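Long-range contacts in glycosyl hydrolase family 88 (Pedobacter heparinus, PDB 3WIW), which hydrolyses unsaturated glucuronyl residues from the ends of heparin-derived oligosaccharides, as an alpha6/alpha6-barrel enzyme: residues H166-D174 / S216-L225; H235-R246 / S360-S368. One frame throughout, in Å; residues are numbered along the deposited sequence.

Contact 1 (H166-D174 / S216-L225); sequences HWQFPVIID and SYHVISYDTL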
loop_
_atom_site.group_PDB
_atom_site.type_symbol
_atom_site.label_atom_id
_atom_site.label_comp_id
_atom_site.label_asym_id
_atom_site.label_seq_id
_atom_site.Cartn_x
_atom_site.Cartn_y
_atom_site.Cartn_z
ATOM N N HIS A 166 2.017 -23.137 9.440
ATOM C CA HIS A 166 1.108 -24.138 9.982
ATOM C C HIS A 166 -0.369 -23.893 9.671
ATOM O O HIS A 166 -1.177 -24.820 9.779
ATOM C CB HIS A 166 1.265 -24.201 11.494
ATOM C CG HIS A 166 0.788 -22.964 12.182
ATOM N ND1 HIS A 166 1.595 -21.863 12.375
ATOM C CD2 HIS A 166 -0.427 -22.631 12.680
ATOM C CE1 HIS A 166 0.907 -20.916 12.988
ATOM N NE2 HIS A 166 -0.325 -21.354 13.179
ATOM N N TRP A 167 -0.735 -22.663 9.307
ATOM C CA TRP A 167 -2.150 -22.348 9.092
ATOM C C TRP A 167 -2.740 -23.157 7.962
ATOM O O TRP A 167 -2.105 -23.376 6.932
ATOM C CB TRP A 167 -2.382 -20.876 8.762
ATOM C CG TRP A 167 -1.748 -19.922 9.688
ATOM C CD1 TRP A 167 -2.329 -19.292 10.754
ATOM C CD2 TRP A 167 -0.407 -19.452 9.619
ATOM N NE1 TRP A 167 -1.419 -18.463 11.359
ATOM C CE2 TRP A 167 -0.229 -18.544 10.681
ATOM C CE3 TRP A 167 0.672 -19.721 8.772
ATOM C CZ2 TRP A 167 0.977 -17.896 10.907
ATOM C CZ3 TRP A 167 1.866 -19.085 9.001
ATOM C CH2 TRP A 167 2.012 -18.180 10.060
ATOM N N GLN A 168 -3.978 -23.576 8.170
ATOM C CA GLN A 168 -4.756 -24.243 7.155
ATOM C C GLN A 168 -5.066 -23.281 6.008
ATOM O O GLN A 168 -5.000 -23.639 4.829
ATOM C CB GLN A 168 -6.039 -24.733 7.815
ATOM C CG GLN A 168 -7.021 -25.311 6.878
ATOM C CD GLN A 168 -8.087 -26.127 7.577
ATOM O OE1 GLN A 168 -9.136 -26.400 7.001
ATOM N NE2 GLN A 168 -7.818 -26.530 8.819
ATOM N N PHE A 169 -5.401 -22.046 6.352
ATOM C CA PHE A 169 -5.834 -21.080 5.352
ATOM C C PHE A 169 -5.742 -19.688 5.941
ATOM O O PHE A 169 -6.725 -19.153 6.436
ATOM C CB PHE A 169 -7.268 -21.411 4.894
ATOM C CG PHE A 169 -7.684 -20.725 3.614
ATOM C CD1 PHE A 169 -8.084 -19.393 3.612
ATOM C CD2 PHE A 169 -7.689 -21.424 2.405
ATOM C CE1 PHE A 169 -8.469 -18.758 2.437
ATOM C CE2 PHE A 169 -8.069 -20.791 1.215
ATOM C CZ PHE A 169 -8.472 -19.461 1.232
ATOM N N PRO A 170 -4.543 -19.109 5.904
ATOM C CA PRO A 170 -4.336 -17.795 6.503
ATOM C C PRO A 170 -4.715 -16.676 5.551
ATOM O O PRO A 170 -4.352 -16.718 4.357
ATOM C CB PRO A 170 -2.834 -17.773 6.772
ATOM C CG PRO A 170 -2.251 -18.636 5.644
ATOM C CD PRO A 170 -3.299 -19.680 5.358
ATOM N N VAL A 171 -5.417 -15.675 6.075
ATOM C CA VAL A 171 -5.756 -14.468 5.308
ATOM C C VAL A 171 -5.306 -13.264 6.125
ATOM O O VAL A 171 -5.684 -13.115 7.296
ATOM C CB VAL A 171 -7.282 -14.386 5.054
ATOM C CG1 VAL A 171 -7.628 -13.110 4.261
ATOM C CG2 VAL A 171 -7.751 -15.616 4.292
ATOM N N ILE A 172 -4.465 -12.426 5.542
ATOM C CA ILE A 172 -3.974 -11.253 6.258
ATOM C C ILE A 172 -4.703 -9.990 5.810
ATOM O O ILE A 172 -5.221 -9.935 4.694
ATOM C CB ILE A 172 -2.432 -11.100 6.139
ATOM C CG1 ILE A 172 -1.950 -10.716 4.721
ATOM C CG2 ILE A 172 -1.763 -12.386 6.603
ATOM C CD1 ILE A 172 -0.407 -10.662 4.611
ATOM N N ILE A 173 -4.747 -8.985 6.676
ATOM C CA ILE A 173 -5.437 -7.745 6.367
ATOM C C ILE A 173 -4.841 -7.094 5.094
ATOM O O ILE A 173 -5.575 -6.461 4.301
ATOM C CB ILE A 173 -5.422 -6.791 7.599
ATOM C CG1 ILE A 173 -6.420 -5.653 7.419
ATOM C CG2 ILE A 173 -4.012 -6.209 7.857
ATOM C CD1 ILE A 173 -7.898 -6.077 7.544
ATOM N N ASP A 174 -3.523 -7.244 4.902
ATOM C CA ASP A 174 -2.827 -6.660 3.743
ATOM C C ASP A 174 -3.441 -7.149 2.415
ATOM O O ASP A 174 -3.325 -6.476 1.386
ATOM C CB ASP A 174 -1.331 -7.009 3.722
ATOM C CG ASP A 174 -0.668 -7.089 5.107
ATOM O OD1 ASP A 174 -1.238 -7.647 6.074
ATOM O OD2 ASP A 174 0.505 -6.670 5.182
ATOM N N SER A 216 -8.560 -3.769 13.481
ATOM C CA SER A 216 -8.436 -5.028 12.772
ATOM C C SER A 216 -7.377 -5.944 13.395
ATOM O O SER A 216 -6.353 -5.466 13.915
ATOM C CB SER A 216 -8.124 -4.805 11.275
ATOM O OG SER A 216 -6.995 -3.950 11.097
ATOM N N TYR A 217 -7.623 -7.259 13.288
ATOM C CA TYR A 217 -6.603 -8.291 13.458
ATOM C C TYR A 217 -5.638 -8.269 12.280
ATOM O O TYR A 217 -5.942 -7.721 11.202
ATOM C CB TYR A 217 -7.260 -9.685 13.456
ATOM C CG TYR A 217 -8.128 -9.957 14.662
ATOM C CD1 TYR A 217 -7.556 -10.349 15.872
ATOM C CD2 TYR A 217 -9.513 -9.816 14.607
ATOM C CE1 TYR A 217 -8.325 -10.589 16.976
ATOM C CE2 TYR A 217 -10.301 -10.058 15.707
ATOM C CZ TYR A 217 -9.701 -10.445 16.893
ATOM O OH TYR A 217 -10.446 -10.693 18.002
ATOM N N HIS A 218 -4.497 -8.928 12.436
ATOM C CA HIS A 218 -3.620 -9.101 11.288
ATOM C C HIS A 218 -4.040 -10.335 10.478
ATOM O O HIS A 218 -4.311 -10.224 9.278
ATOM C CB HIS A 218 -2.145 -9.166 11.714
ATOM C CG HIS A 218 -1.198 -8.983 10.571
ATOM N ND1 HIS A 218 0.164 -8.856 10.731
ATOM C CD2 HIS A 218 -1.432 -8.917 9.235
ATOM C CE1 HIS A 218 0.730 -8.709 9.548
ATOM N NE2 HIS A 218 -0.218 -8.747 8.625
ATOM N N VAL A 219 -4.091 -11.505 11.126
ATOM C CA VAL A 219 -4.345 -12.777 10.463
ATOM C C VAL A 219 -5.624 -13.406 10.969
ATOM O O VAL A 219 -5.828 -13.553 12.175
ATOM C CB VAL A 219 -3.204 -13.778 10.748
ATOM C CG1 VAL A 219 -3.373 -15.079 9.955
ATOM C CG2 VAL A 219 -1.902 -13.159 10.393
ATOM N N ILE A 220 -6.485 -13.783 10.040
ATOM C CA ILE A 220 -7.569 -14.715 10.336
ATOM C C ILE A 220 -7.250 -16.024 9.624
ATOM O O ILE A 220 -6.945 -16.038 8.424
ATOM C CB ILE A 220 -8.930 -14.165 9.848
ATOM C CG1 ILE A 220 -9.219 -12.795 10.499
ATOM C CG2 ILE A 220 -10.064 -15.158 10.133
ATOM C CD1 ILE A 220 -9.405 -12.838 12.005
ATOM N N SER A 221 -7.307 -17.121 10.374
ATOM C CA SER A 221 -7.135 -18.450 9.806
ATOM C C SER A 221 -8.485 -19.128 9.680
ATOM O O SER A 221 -9.280 -19.141 10.630
ATOM C CB SER A 221 -6.215 -19.311 10.661
ATOM O OG SER A 221 -5.990 -20.542 10.001
ATOM N N TYR A 222 -8.740 -19.708 8.511
ATOM C CA TYR A 222 -10.024 -20.339 8.231
ATOM C C TYR A 222 -9.924 -21.841 8.034
ATOM O O TYR A 222 -8.858 -22.367 7.696
ATOM C CB TYR A 222 -10.578 -19.748 6.940
ATOM C CG TYR A 222 -10.995 -18.294 7.008
ATOM C CD1 TYR A 222 -12.288 -17.943 7.397
ATOM C CD2 TYR A 222 -10.120 -17.275 6.637
ATOM C CE1 TYR A 222 -12.698 -16.613 7.414
ATOM C CE2 TYR A 222 -10.517 -15.931 6.675
ATOM C CZ TYR A 222 -11.814 -15.614 7.061
ATOM O OH TYR A 222 -12.231 -14.293 7.096
ATOM N N ASP A 223 -11.057 -22.520 8.193
ATOM C CA ASP A 223 -11.186 -23.916 7.828
ATOM C C ASP A 223 -11.474 -23.946 6.339
ATOM O O ASP A 223 -12.436 -23.324 5.874
ATOM C CB ASP A 223 -12.365 -24.519 8.587
ATOM C CG ASP A 223 -12.513 -26.008 8.366
ATOM O OD1 ASP A 223 -12.885 -26.431 7.246
ATOM O OD2 ASP A 223 -12.296 -26.758 9.334
ATOM N N THR A 224 -10.648 -24.658 5.579
ATOM C CA THR A 224 -10.766 -24.641 4.119
ATOM C C THR A 224 -12.042 -25.262 3.577
ATOM O O THR A 224 -12.441 -24.967 2.455
ATOM C CB THR A 224 -9.621 -25.395 3.428
ATOM O OG1 THR A 224 -9.699 -26.785 3.763
ATOM C CG2 THR A 224 -8.282 -24.834 3.834
ATOM N N LEU A 225 -12.655 -26.145 4.354
ATOM C CA LEU A 225 -13.859 -26.834 3.913
ATOM C C LEU A 225 -15.133 -26.134 4.385
ATOM O O LEU A 225 -16.071 -25.935 3.597
ATOM C CB LEU A 225 -13.822 -28.289 4.378
ATOM C CG LEU A 225 -12.773 -29.160 3.671
ATOM C CD1 LEU A 225 -12.789 -30.577 4.204
ATOM C CD2 LEU A 225 -12.979 -29.169 2.160
HETATM O O HOH W 1 -5.354 -22.916 11.228
HETATM O O HOH W 2 1.965 -8.439 6.775
#
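Asp174 and His218 meet where an antiparallel strand pair runs out at the mouth of the alpha6/alpha6 barrel. His218 NE2 donates to the syn lone pair of Asp174 OD1 at 3.0 Å, a bent bond of 131°, with carboxylate and imidazole planes only 20° apart. A water bound to Asp174 OD2 lies at the ring edge, weakly bonded to NE2. On the far side of the ring, ND1 accepts from Gln236 N, which helps fix its rotation. Asp174 is predicted to be the proton donor, so His218 probably positions its carboxylate.

Beyond the other end of the strands Gln168 reaches out extended, CG anti to its own N, bringing OE1 to Thr224 N at 2.7 Å; this donor stands above the amide plane, 36° out of it. Between these two bonds, strands 170-172 and 219-222 are held by a regular ladder. Val171 and Ile220 form the hydrogen-bonded pair, Val171 N to Ile220 O at 2.8 Å and Ile220 N to Val171 O at 2.9 Å; Tyr222 N to Phe169 O and Ile173 N to His218 O extend it at either end.

Packing divides between the two faces. Val219 CG2 rests on Ile172 CG2 at 3.9 Å, while on the other face Val171 CG2 meets the Tyr222 ring at its edge, 3.7 Å from CE2.

Contact 2 (H235-R246 / S360-S368); sequences HQGLTNESAWAR and SVGALLYNS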
loop_
_atom_site.group_PDB
_atom_site.type_symbol
_atom_site.label_atom_id
_atom_site.label_comp_id
_atom_site.label_asym_id
_atom_site.label_seq_id
_atom_site.Cartn_x
_atom_site.Cartn_y
_atom_site.Cartn_z
ATOM N N HIS A 235 0.507 -11.046 13.240
ATOM C CA HIS A 235 1.759 -11.496 12.672
ATOM C C HIS A 235 2.810 -10.407 12.871
ATOM O O HIS A 235 3.870 -10.676 13.423
ATOM C CB HIS A 235 1.597 -11.899 11.204
ATOM C CG HIS A 235 2.833 -12.478 10.610
ATOM N ND1 HIS A 235 3.334 -13.707 10.988
ATOM C CD2 HIS A 235 3.665 -12.006 9.651
ATOM C CE1 HIS A 235 4.428 -13.961 10.293
ATOM N NE2 HIS A 235 4.653 -12.942 9.482
ATOM N N GLN A 236 2.508 -9.178 12.480
ATOM C CA GLN A 236 3.489 -8.092 12.604
ATOM C C GLN A 236 3.142 -7.005 13.628
ATOM O O GLN A 236 3.881 -6.010 13.763
ATOM C CB GLN A 236 3.835 -7.514 11.224
ATOM C CG GLN A 236 4.684 -8.534 10.444
ATOM C CD GLN A 236 4.911 -8.219 9.002
ATOM O OE1 GLN A 236 4.068 -7.642 8.356
ATOM N NE2 GLN A 236 6.054 -8.641 8.476
ATOM N N GLY A 237 2.066 -7.210 14.386
ATOM C CA GLY A 237 1.724 -6.295 15.462
ATOM C C GLY A 237 2.235 -6.719 16.823
ATOM O O GLY A 237 2.914 -7.733 16.976
ATOM N N LEU A 238 1.895 -5.924 17.826
ATOM C CA LEU A 238 2.318 -6.182 19.183
ATOM C C LEU A 238 1.763 -7.473 19.793
ATOM O O LEU A 238 2.515 -8.240 20.416
ATOM C CB LEU A 238 1.904 -4.993 20.045
ATOM C CG LEU A 238 2.424 -4.974 21.477
ATOM C CD1 LEU A 238 3.911 -4.603 21.495
ATOM C CD2 LEU A 238 1.623 -3.977 22.325
ATOM N N THR A 239 0.457 -7.709 19.647
ATOM C CA THR A 239 -0.192 -8.901 20.215
ATOM C C THR A 239 -1.370 -9.300 19.336
ATOM O O THR A 239 -1.810 -8.530 18.480
ATOM C CB THR A 239 -0.790 -8.659 21.622
ATOM O OG1 THR A 239 -1.967 -7.853 21.497
ATOM C CG2 THR A 239 0.193 -7.988 22.601
ATOM N N ASN A 240 -1.935 -10.470 19.601
ATOM C CA ASN A 240 -3.144 -10.880 18.889
ATOM C C ASN A 240 -4.284 -9.868 18.973
ATOM O O ASN A 240 -5.109 -9.762 18.043
ATOM C CB ASN A 240 -3.642 -12.247 19.377
ATOM C CG ASN A 240 -2.703 -13.379 19.009
ATOM O OD1 ASN A 240 -1.897 -13.262 18.082
ATOM N ND2 ASN A 240 -2.799 -14.477 19.737
ATOM N N GLU A 241 -4.338 -9.146 20.090
ATOM C CA GLU A 241 -5.411 -8.191 20.377
ATOM C C GLU A 241 -5.145 -6.789 19.863
ATOM O O GLU A 241 -6.011 -5.926 19.956
ATOM C CB GLU A 241 -5.625 -8.077 21.891
ATOM C CG GLU A 241 -6.166 -9.332 22.577
ATOM C CD GLU A 241 -5.134 -10.441 22.728
ATOM O OE1 GLU A 241 -3.956 -10.147 23.067
ATOM O OE2 GLU A 241 -5.510 -11.613 22.484
ATOM N N SER A 242 -3.944 -6.556 19.344
ATOM C CA SER A 242 -3.495 -5.191 19.089
ATOM C C SER A 242 -3.897 -4.630 17.720
ATOM O O SER A 242 -4.423 -5.347 16.837
ATOM C CB SER A 242 -1.976 -5.078 19.262
ATOM O OG SER A 242 -1.278 -5.553 18.106
ATOM N N ALA A 243 -3.599 -3.346 17.546
ATOM C CA ALA A 243 -3.909 -2.600 16.331
ATOM C C ALA A 243 -2.596 -2.208 15.647
ATOM O O ALA A 243 -2.088 -1.093 15.800
ATOM C CB ALA A 243 -4.794 -1.383 16.635
ATOM N N TRP A 244 -2.045 -3.161 14.911
ATOM C CA TRP A 244 -0.827 -2.931 14.140
ATOM C C TRP A 244 -1.088 -1.772 13.177
ATOM O O TRP A 244 -2.072 -1.821 12.435
ATOM C CB TRP A 244 -0.470 -4.240 13.415
ATOM C CG TRP A 244 0.624 -4.122 12.400
ATOM C CD1 TRP A 244 1.853 -3.553 12.562
ATOM C CD2 TRP A 244 0.571 -4.605 11.045
ATOM N NE1 TRP A 244 2.579 -3.674 11.386
ATOM C CE2 TRP A 244 1.802 -4.301 10.441
ATOM C CE3 TRP A 244 -0.400 -5.289 10.289
ATOM C CZ2 TRP A 244 2.094 -4.642 9.110
ATOM C CZ3 TRP A 244 -0.127 -5.595 8.964
ATOM C CH2 TRP A 244 1.112 -5.265 8.387
ATOM N N ALA A 245 -0.262 -0.723 13.179
ATOM C CA ALA A 245 -0.675 0.518 12.496
ATOM C C ALA A 245 -0.788 0.354 10.983
ATOM O O ALA A 245 -1.785 0.805 10.385
ATOM C CB ALA A 245 0.251 1.672 12.839
ATOM N N ARG A 246 0.201 -0.263 10.341
ATOM C CA ARG A 246 0.116 -0.437 8.899
ATOM C C ARG A 246 -1.079 -1.330 8.531
ATOM O O ARG A 246 -1.739 -1.100 7.529
ATOM C CB ARG A 246 1.445 -0.901 8.287
ATOM C CG ARG A 246 1.379 -0.967 6.765
ATOM C CD ARG A 246 2.757 -1.082 6.131
ATOM N NE ARG A 246 3.478 -2.311 6.473
ATOM C CZ ARG A 246 4.488 -2.378 7.348
ATOM N NH1 ARG A 246 4.874 -1.309 8.044
ATOM N NH2 ARG A 246 5.096 -3.540 7.568
ATOM N N SER A 360 10.132 4.386 8.510
ATOM C CA SER A 360 9.146 3.302 8.522
ATOM C C SER A 360 9.597 2.142 9.404
ATOM O O SER A 360 10.777 2.053 9.776
ATOM C CB SER A 360 8.841 2.798 7.109
ATOM O OG SER A 360 8.086 3.770 6.414
ATOM N N VAL A 361 8.648 1.267 9.738
ATOM C CA VAL A 361 8.963 0.079 10.542
ATOM C C VAL A 361 8.380 -1.139 9.833
ATOM O O VAL A 361 7.144 -1.246 9.683
ATOM C CB VAL A 361 8.357 0.194 11.962
ATOM C CG1 VAL A 361 8.562 -1.109 12.758
ATOM C CG2 VAL A 361 8.962 1.366 12.727
ATOM N N GLY A 362 9.256 -2.054 9.402
ATOM C CA GLY A 362 8.808 -3.259 8.721
ATOM C C GLY A 362 8.156 -4.258 9.668
ATOM O O GLY A 362 6.965 -4.560 9.553
ATOM N N ALA A 363 8.929 -4.793 10.616
ATOM C CA ALA A 363 8.418 -5.807 11.538
ATOM C C ALA A 363 9.203 -5.727 12.837
ATOM O O ALA A 363 10.230 -6.405 13.021
ATOM C CB ALA A 363 8.478 -7.231 10.899
ATOM N N LEU A 364 8.713 -4.914 13.772
ATOM C CA LEU A 364 9.518 -4.557 14.939
ATOM C C LEU A 364 9.845 -5.764 15.818
ATOM O O LEU A 364 10.973 -5.908 16.291
ATOM C CB LEU A 364 8.817 -3.471 15.751
ATOM C CG LEU A 364 9.685 -2.842 16.829
ATOM C CD1 LEU A 364 9.500 -1.328 16.783
ATOM C CD2 LEU A 364 9.317 -3.398 18.167
ATOM N N LEU A 365 8.867 -6.644 16.029
ATOM C CA LEU A 365 9.098 -7.782 16.918
ATOM C C LEU A 365 10.036 -8.817 16.305
ATOM O O LEU A 365 10.472 -9.745 16.992
ATOM C CB LEU A 365 7.789 -8.443 17.352
ATOM C CG LEU A 365 6.842 -7.594 18.203
ATOM C CD1 LEU A 365 5.748 -8.461 18.840
ATOM C CD2 LEU A 365 7.539 -6.784 19.275
ATOM N N TYR A 366 10.361 -8.664 15.022
ATOM C CA TYR A 366 11.308 -9.535 14.325
ATOM C C TYR A 366 12.668 -8.845 14.205
ATOM O O TYR A 366 13.585 -9.387 13.570
ATOM C CB TYR A 366 10.768 -9.923 12.937
ATOM C CG TYR A 366 9.510 -10.774 12.989
ATOM C CD1 TYR A 366 8.263 -10.198 13.247
ATOM C CD2 TYR A 366 9.563 -12.155 12.764
ATOM C CE1 TYR A 366 7.116 -10.961 13.321
ATOM C CE2 TYR A 366 8.403 -12.926 12.814
ATOM C CZ TYR A 366 7.184 -12.319 13.082
ATOM O OH TYR A 366 6.033 -13.078 13.141
ATOM N N ASN A 367 12.807 -7.666 14.825
ATOM C CA ASN A 367 14.010 -6.851 14.662
ATOM C C ASN A 367 14.321 -6.632 13.182
ATOM O O ASN A 367 15.475 -6.740 12.740
ATOM C CB ASN A 367 15.218 -7.483 15.372
ATOM C CG ASN A 367 16.396 -6.542 15.446
ATOM O OD1 ASN A 367 16.218 -5.318 15.442
ATOM N ND2 ASN A 367 17.612 -7.097 15.488
ATOM N N SER A 368 13.288 -6.310 12.409
ATOM C CA SER A 368 13.426 -6.230 10.963
ATOM C C SER A 368 12.971 -4.874 10.461
ATOM O O SER A 368 11.820 -4.470 10.677
ATOM C CB SER A 368 12.601 -7.333 10.314
ATOM O OG SER A 368 12.726 -7.280 8.909
HETATM O O HOH W 3 5.946 -4.164 13.024
HETATM O O HOH W 4 6.611 -7.148 14.357
HETATM O O HOH W 5 5.093 -2.041 11.463
#
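Arg246 grips the backbone of 360-368 with a two-pronged guanidinium, joining the start of helix 245-262 to a corner of the chain in the loops that rim the alpha6/alpha6 barrel. NH1 donates to Val361 O at 2.8 Å along a nearly straight path (169°), and NH2 to Gly362 O at 2.9 Å, on a lone pair of that carbonyl. Both acceptors lie near the guanidinium plane. The chain runs out extended and then bends at chi3 (64°), turning the group so that Trp244 CZ2 covers one of its faces. NH1 also forms a salt bridge with Asp305, so the group is tied on more than one side; Arg246 is predicted to bind substrate, and these bonds would hold its orientation.

Water carries the second set of polar links. Gln236 O accepts from two waters, which in turn accept from Leu364 N and Leu365 N, so one carbonyl serves two amides of the 3-10 segment 364-366. A third water donates to Val361 O and accepts from Trp244 NE1 at 3.0 Å. Within 360-368, Asn367 and Ser368 face Ala363 in a G1 beta bulge, and Ala363 O receives Tyr366 N and Ser368 N from opposite faces of its plane.

Van der Waals contacts are fewer: two methyl groups rest against polar atoms, Ala363 CB 3.7 Å from Gln236 NE2 and Leu365 CD1 3.5 Å from Gly237 O.

The rings of His235 and Tyr366 are oblique to each other, planes at 45°. His235 NE2 binds a buffer molecule, probably from crystallisation, while Tyr366 OH stands over one face of the imidazole, 3.4 Å from His235 CE1.

Following the chain from the N terminus, the first segment to take part is 166-174, with strand 170-172; the chain then passes through helices 175-188 and 192-208 and returns as strand 219-222, where contact 1 closes that helical hairpin. Strand 229-233 completes the three-stranded sheet before 235-246 opens contact 2. A much longer excursion of 113 residues, containing helices 245-262 to 327-340 apart from the first two residues of helix 245-262, ends at 360-368. The two loops therefore follow in series, neither nested nor crossed. They meet chiefly at His218: Trp244 stacks on its ring, so the predicted proton donor's surroundings in contact 1 are joined to the predicted substrate-binding arginine's in contact 2.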